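Local coordinates for uncharacterized TetR family protein (Streptomyces coelicolor A3, PDB 3IUV), which is of unknown specific function but probably binds DNA as a transcription regulator of the TetR family, at residues R14-A19 with Y49-L54; S32-A37 with V42-T47. One frame throughout, in Å; residues are numbered along the deposited sequence.

Contact 1 of 2, residues R14-A19 with Y49-L54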
loop_
_atom_site.group_PDB
_atom_site.type_symbol
_atom_site.label_atom_id
_atom_site.label_comp_id
_atom_site.label_asym_id
_atom_site.label_seq_id
_atom_site.Cartn_x
_atom_site.Cartn_y
_atom_site.Cartn_z
ATOM N N ARG A 14 8.997 22.782 12.554
ATOM C CA ARG A 14 10.360 22.403 12.227
ATOM C C ARG A 14 10.545 20.978 12.649
ATOM O O ARG A 14 11.152 20.181 11.931
ATOM C CB ARG A 14 11.360 23.274 12.976
ATOM C CG ARG A 14 11.587 24.638 12.362
ATOM C CD ARG A 14 12.520 25.441 13.238
ATOM N NE ARG A 14 13.610 24.614 13.751
ATOM C CZ ARG A 14 14.554 25.057 14.575
ATOM N NH1 ARG A 14 14.534 26.319 14.973
ATOM N NH2 ARG A 14 15.516 24.246 15.003
ATOM N N ILE A 15 10.006 20.664 13.827
ATOM C CA ILE A 15 10.097 19.315 14.377
ATOM C C ILE A 15 9.406 18.275 13.472
ATOM O O ILE A 15 10.046 17.321 13.011
ATOM C CB ILE A 15 9.588 19.256 15.849
ATOM C CG1 ILE A 15 10.605 19.938 16.787
ATOM C CG2 ILE A 15 9.278 17.803 16.288
ATOM C CD1 ILE A 15 10.198 19.990 18.237
ATOM N N ILE A 16 8.118 18.475 13.203
ATOM C CA ILE A 16 7.351 17.570 12.352
ATOM C C ILE A 16 8.001 17.375 10.988
ATOM O O ILE A 16 8.093 16.251 10.475
ATOM C CB ILE A 16 5.946 18.105 12.145
ATOM C CG1 ILE A 16 5.198 18.075 13.480
ATOM C CG2 ILE A 16 5.228 17.294 11.082
ATOM C CD1 ILE A 16 3.831 18.700 13.426
ATOM N N ASP A 17 8.447 18.480 10.403
ATOM C CA ASP A 17 9.073 18.442 9.090
ATOM C C ASP A 17 10.311 17.585 9.142
ATOM O O ASP A 17 10.577 16.798 8.245
ATOM C CB ASP A 17 9.432 19.853 8.643
ATOM C CG ASP A 17 8.215 20.636 8.177
ATOM O OD1 ASP A 17 7.318 20.028 7.548
ATOM O OD2 ASP A 17 8.150 21.855 8.438
ATOM N N ALA A 18 11.066 17.744 10.215
ATOM C CA ALA A 18 12.263 16.955 10.422
ATOM C C ALA A 18 11.913 15.481 10.560
ATOM O O ALA A 18 12.579 14.629 9.978
ATOM C CB ALA A 18 13.020 17.460 11.651
ATOM N N ALA A 19 10.870 15.185 11.331
ATOM C CA ALA A 19 10.409 13.815 11.488
ATOM C C ALA A 19 10.145 13.305 10.093
ATOM O O ALA A 19 10.571 12.209 9.710
ATOM C CB ALA A 19 9.134 13.779 12.293
ATOM N N TYR A 49 8.507 18.257 24.475
ATOM C CA TYR A 49 7.559 19.254 24.938
ATOM C C TYR A 49 6.384 19.271 23.959
ATOM O O TYR A 49 5.217 19.411 24.323
ATOM C CB TYR A 49 8.266 20.612 25.020
ATOM C CG TYR A 49 7.377 21.781 25.343
ATOM C CD1 TYR A 49 6.601 21.786 26.490
ATOM C CD2 TYR A 49 7.327 22.894 24.495
ATOM C CE1 TYR A 49 5.790 22.857 26.788
ATOM C CE2 TYR A 49 6.518 23.964 24.780
ATOM C CZ TYR A 49 5.751 23.942 25.933
ATOM O OH TYR A 49 4.943 25.012 26.235
ATOM N N HIS A 50 6.706 19.063 22.700
ATOM C CA HIS A 50 5.683 19.012 21.687
ATOM C C HIS A 50 5.140 17.604 21.421
ATOM O O HIS A 50 4.015 17.453 20.974
ATOM C CB HIS A 50 6.205 19.667 20.415
ATOM C CG HIS A 50 6.434 21.132 20.577
ATOM N ND1 HIS A 50 5.404 22.033 20.693
ATOM C CD2 HIS A 50 7.584 21.851 20.687
ATOM C CE1 HIS A 50 5.898 23.248 20.851
ATOM N NE2 HIS A 50 7.218 23.160 20.845
ATOM N N PHE A 51 5.914 16.568 21.704
ATOM C CA PHE A 51 5.422 15.222 21.435
ATOM C C PHE A 51 5.899 14.258 22.487
ATOM O O PHE A 51 7.061 13.856 22.478
ATOM C CB PHE A 51 5.867 14.731 20.049
ATOM C CG PHE A 51 5.475 15.649 18.932
ATOM C CD1 PHE A 51 6.405 16.502 18.359
ATOM C CD2 PHE A 51 4.169 15.674 18.460
ATOM C CE1 PHE A 51 6.044 17.366 17.328
ATOM C CE2 PHE A 51 3.796 16.541 17.434
ATOM C CZ PHE A 51 4.735 17.390 16.868
ATOM N N ALA A 52 4.995 13.886 23.385
ATOM C CA ALA A 52 5.289 12.889 24.412
ATOM C C ALA A 52 5.543 11.487 23.834
ATOM O O ALA A 52 6.676 10.976 23.903
ATOM C CB ALA A 52 4.173 12.849 25.416
ATOM N N THR A 53 4.502 10.854 23.279
ATOM C CA THR A 53 4.680 9.528 22.703
ATOM C C THR A 53 5.415 9.691 21.396
ATOM O O THR A 53 5.393 10.770 20.806
ATOM C CB THR A 53 3.353 8.772 22.449
ATOM O OG1 THR A 53 2.768 9.204 21.215
ATOM C CG2 THR A 53 2.382 9.002 23.577
ATOM N N LEU A 54 6.078 8.625 20.958
ATOM C CA LEU A 54 6.714 8.616 19.656
ATOM C C LEU A 54 5.584 8.628 18.658
ATOM O O LEU A 54 5.766 9.018 17.506
ATOM C CB LEU A 54 7.554 7.353 19.465
ATOM C CG LEU A 54 8.889 7.478 18.715
ATOM C CD1 LEU A 54 8.731 8.235 17.398
ATOM C CD2 LEU A 54 9.963 8.132 19.603
#
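Ile-15 and Ile-16, neighbours on helix 11-24, both touch the ring of Phe-51, just after helix 44-50. The methyl CG2 of Ile-15 reaches the ring at its edge, near the ring plane, and lies 3.4 Å from Phe-51 CE1. The two side chains slide past each other in opposite directions. Ile-16 crosses the phenyl group at about a right angle; its CG1 lies 3.5 Å from Phe-51 CZ and its CD1 follows at 3.8 Å from the same CZ. The other branch of Ile-15 serves a second ring: CG1 stands anti to the carbonyl carbon (chi1 -72°), which carries CD1 to 4.0 Å from His-50 CD2. A branched isoleucine suits this place, since one residue can send a methyl to each aromatic neighbour. The contacts with Phe-51 are apolar; His-50, only partly exposed, meets the isoleucine through a ring carbon. As expected of a TetR-type DNA-binding domain, helix 11-24 packs on the end of helix 44-50, probably the recognition helix of the helix-turn-helix predicted at 32-51. Phe-51 is the first residue to leave helical backbone angles, and its ring turns inward just where the chain breaks away toward helix 54-73. That helix adds Ala-60, which touches both Ile-16 and Phe-51. Around the same residues, Arg-12 of helix 11-24 touches both His-50 and Phe-51, and Val-42, in the turn before helix 44-50, is touched by Ile-15. Tyr-49 lays its CD2 3.6 Å above one face of the His-50 imidazole, offset toward the rim.

Contact 2 of 2, residues S32-A37 with V42-T47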
loop_
_atom_site.group_PDB
_atom_site.type_symbol
_atom_site.label_atom_id
_atom_site.label_comp_id
_atom_site.label_asym_id
_atom_site.label_seq_id
_atom_site.Cartn_x
_atom_site.Cartn_y
_atom_site.Cartn_z
ATOM N N SER A 32 13.190 8.743 15.977
ATOM C CA SER A 32 12.905 8.766 17.402
ATOM C C SER A 32 13.185 10.164 17.900
ATOM O O SER A 32 13.943 10.901 17.273
ATOM C CB SER A 32 13.820 7.800 18.134
ATOM O OG SER A 32 15.113 8.365 18.255
ATOM N N HIS A 33 12.587 10.526 19.032
ATOM C CA HIS A 33 12.819 11.837 19.643
ATOM C C HIS A 33 14.234 12.329 19.459
ATOM O O HIS A 33 14.457 13.482 19.094
ATOM C CB HIS A 33 12.526 11.793 21.134
ATOM C CG HIS A 33 11.071 11.715 21.440
ATOM N ND1 HIS A 33 10.448 10.535 21.773
ATOM C CD2 HIS A 33 10.108 12.666 21.423
ATOM C CE1 HIS A 33 9.159 10.764 21.965
ATOM N NE2 HIS A 33 8.928 12.048 21.752
ATOM N N ARG A 34 15.187 11.447 19.730
ATOM C CA ARG A 34 16.579 11.832 19.700
ATOM C C ARG A 34 17.040 12.102 18.263
ATOM O O ARG A 34 17.836 13.011 18.029
ATOM C CB ARG A 34 17.438 10.772 20.399
ATOM C CG ARG A 34 18.746 11.295 20.930
ATOM C CD ARG A 34 19.013 10.796 22.345
ATOM N NE ARG A 34 20.184 11.449 22.928
ATOM C CZ ARG A 34 20.387 11.603 24.236
ATOM N NH1 ARG A 34 19.489 11.157 25.104
ATOM N NH2 ARG A 34 21.485 12.211 24.681
ATOM N N THR A 35 16.511 11.343 17.302
ATOM C CA THR A 35 16.956 11.453 15.907
ATOM C C THR A 35 16.258 12.595 15.200
ATOM O O THR A 35 16.830 13.263 14.334
ATOM C CB THR A 35 16.677 10.183 15.093
ATOM O OG1 THR A 35 16.726 9.034 15.947
ATOM C CG2 THR A 35 17.711 10.050 13.997
ATOM N N VAL A 36 15.000 12.789 15.560
ATOM C CA VAL A 36 14.262 13.970 15.156
ATOM C C VAL A 36 14.867 15.236 15.779
ATOM O O VAL A 36 14.933 16.279 15.136
ATOM C CB VAL A 36 12.796 13.838 15.557
ATOM C CG1 VAL A 36 11.943 14.794 14.749
ATOM C CG2 VAL A 36 12.334 12.411 15.323
ATOM N N ALA A 37 15.314 15.153 17.027
ATOM C CA ALA A 37 15.955 16.308 17.655
ATOM C C ALA A 37 17.213 16.682 16.877
ATOM O O ALA A 37 17.407 17.831 16.486
ATOM C CB ALA A 37 16.284 16.023 19.108
ATOM N N VAL A 42 17.378 20.935 17.344
ATOM C CA VAL A 42 16.393 21.377 18.308
ATOM C C VAL A 42 16.627 20.504 19.522
ATOM O O VAL A 42 16.958 19.327 19.390
ATOM C CB VAL A 42 14.957 21.185 17.739
ATOM C CG1 VAL A 42 14.031 20.577 18.771
ATOM C CG2 VAL A 42 14.417 22.497 17.171
ATOM N N PRO A 43 16.508 21.080 20.715
ATOM C CA PRO A 43 16.721 20.272 21.913
ATOM C C PRO A 43 15.762 19.091 21.998
ATOM O O PRO A 43 14.611 19.185 21.573
ATOM C CB PRO A 43 16.439 21.265 23.049
ATOM C CG PRO A 43 16.792 22.581 22.462
ATOM C CD PRO A 43 16.391 22.514 21.019
ATOM N N LEU A 44 16.240 17.986 22.554
ATOM C CA LEU A 44 15.368 16.864 22.821
ATOM C C LEU A 44 14.147 17.354 23.566
ATOM O O LEU A 44 13.020 16.949 23.265
ATOM C CB LEU A 44 16.100 15.838 23.658
ATOM C CG LEU A 44 15.441 14.495 23.967
ATOM C CD1 LEU A 44 15.037 13.721 22.708
ATOM C CD2 LEU A 44 16.432 13.694 24.801
ATOM N N GLY A 45 14.389 18.235 24.537
ATOM C CA GLY A 45 13.344 18.772 25.403
ATOM C C GLY A 45 12.214 19.449 24.629
ATOM O O GLY A 45 11.059 19.314 25.000
ATOM N N SER A 46 12.563 20.185 23.572
ATOM C CA SER A 46 11.604 20.797 22.658
ATOM C C SER A 46 10.754 19.712 22.051
ATOM O O SER A 46 9.519 19.743 22.018
ATOM C CB SER A 46 12.358 21.430 21.488
ATOM O OG SER A 46 12.460 22.834 21.583
ATOM N N THR A 47 11.493 18.783 21.498
ATOM C CA THR A 47 10.989 17.608 20.862
ATOM C C THR A 47 9.924 16.944 21.739
ATOM O O THR A 47 8.817 16.631 21.283
ATOM C CB THR A 47 12.209 16.697 20.583
ATOM O OG1 THR A 47 12.538 16.772 19.185
ATOM C CG2 THR A 47 11.981 15.261 21.060
#
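Van der Waals packing joins His-33 and Ala-37 of helix 33-40 to Leu-44 and Thr-47 of helix 44-50. The methyl CG2 of Thr-47 lies in the plane of the His-33 imidazole, at its edge, and comes within 3.2 Å of CD2. Leu-44 sends CD1 to 3.5 Å from His-33 CB, a reach it gains because CG stands anti to the backbone N (chi1 -174°); its other methyl, CD2, lies near Arg-34 NH1. Ala-37, small enough for a close helix approach, sets CB 3.9 Å from Leu-44 CA and 3.8 Å from Thr-47 OG1. A glycine in place of Thr-47 would probably open a gap beside His-33 and Ala-37, leaving the imidazole edge without its methyl neighbour.

Among polar contacts, Val-42 N donates to Ala-37 O (3.2 Å, N-H...O angle 148°), which fastens the turn to helix 33-40. At the other end of that helix, the hydroxyls of N-cap Ser-32 and Thr-35 are hydrogen-bonded, and His-33 NE2 bonds to Phe-51 O. Two short helices joined by a tight turn form the helix-turn-helix predicted here.

The centres of contacts 1 and 2 lie about 7 Å apart, and both use helix 44-50: contact 2 packs its first part against helix 33-40, contact 1 its last residue and the turn that follows against helix 11-24. Along the chain, 32-37 with 42-47 is nested inside the loop closed by 14-19 with 49-54. The two also meet directly, through the imidazole of His-33 and the chain from Phe-51 to Leu-54, and through Arg-14 beside Val-42. Helices 11-24, 33-40 and 44-50, in that order along the chain, form one compact unit in which the probable recognition helix packs against both of the others, consistent with a TetR-type DNA-binding domain.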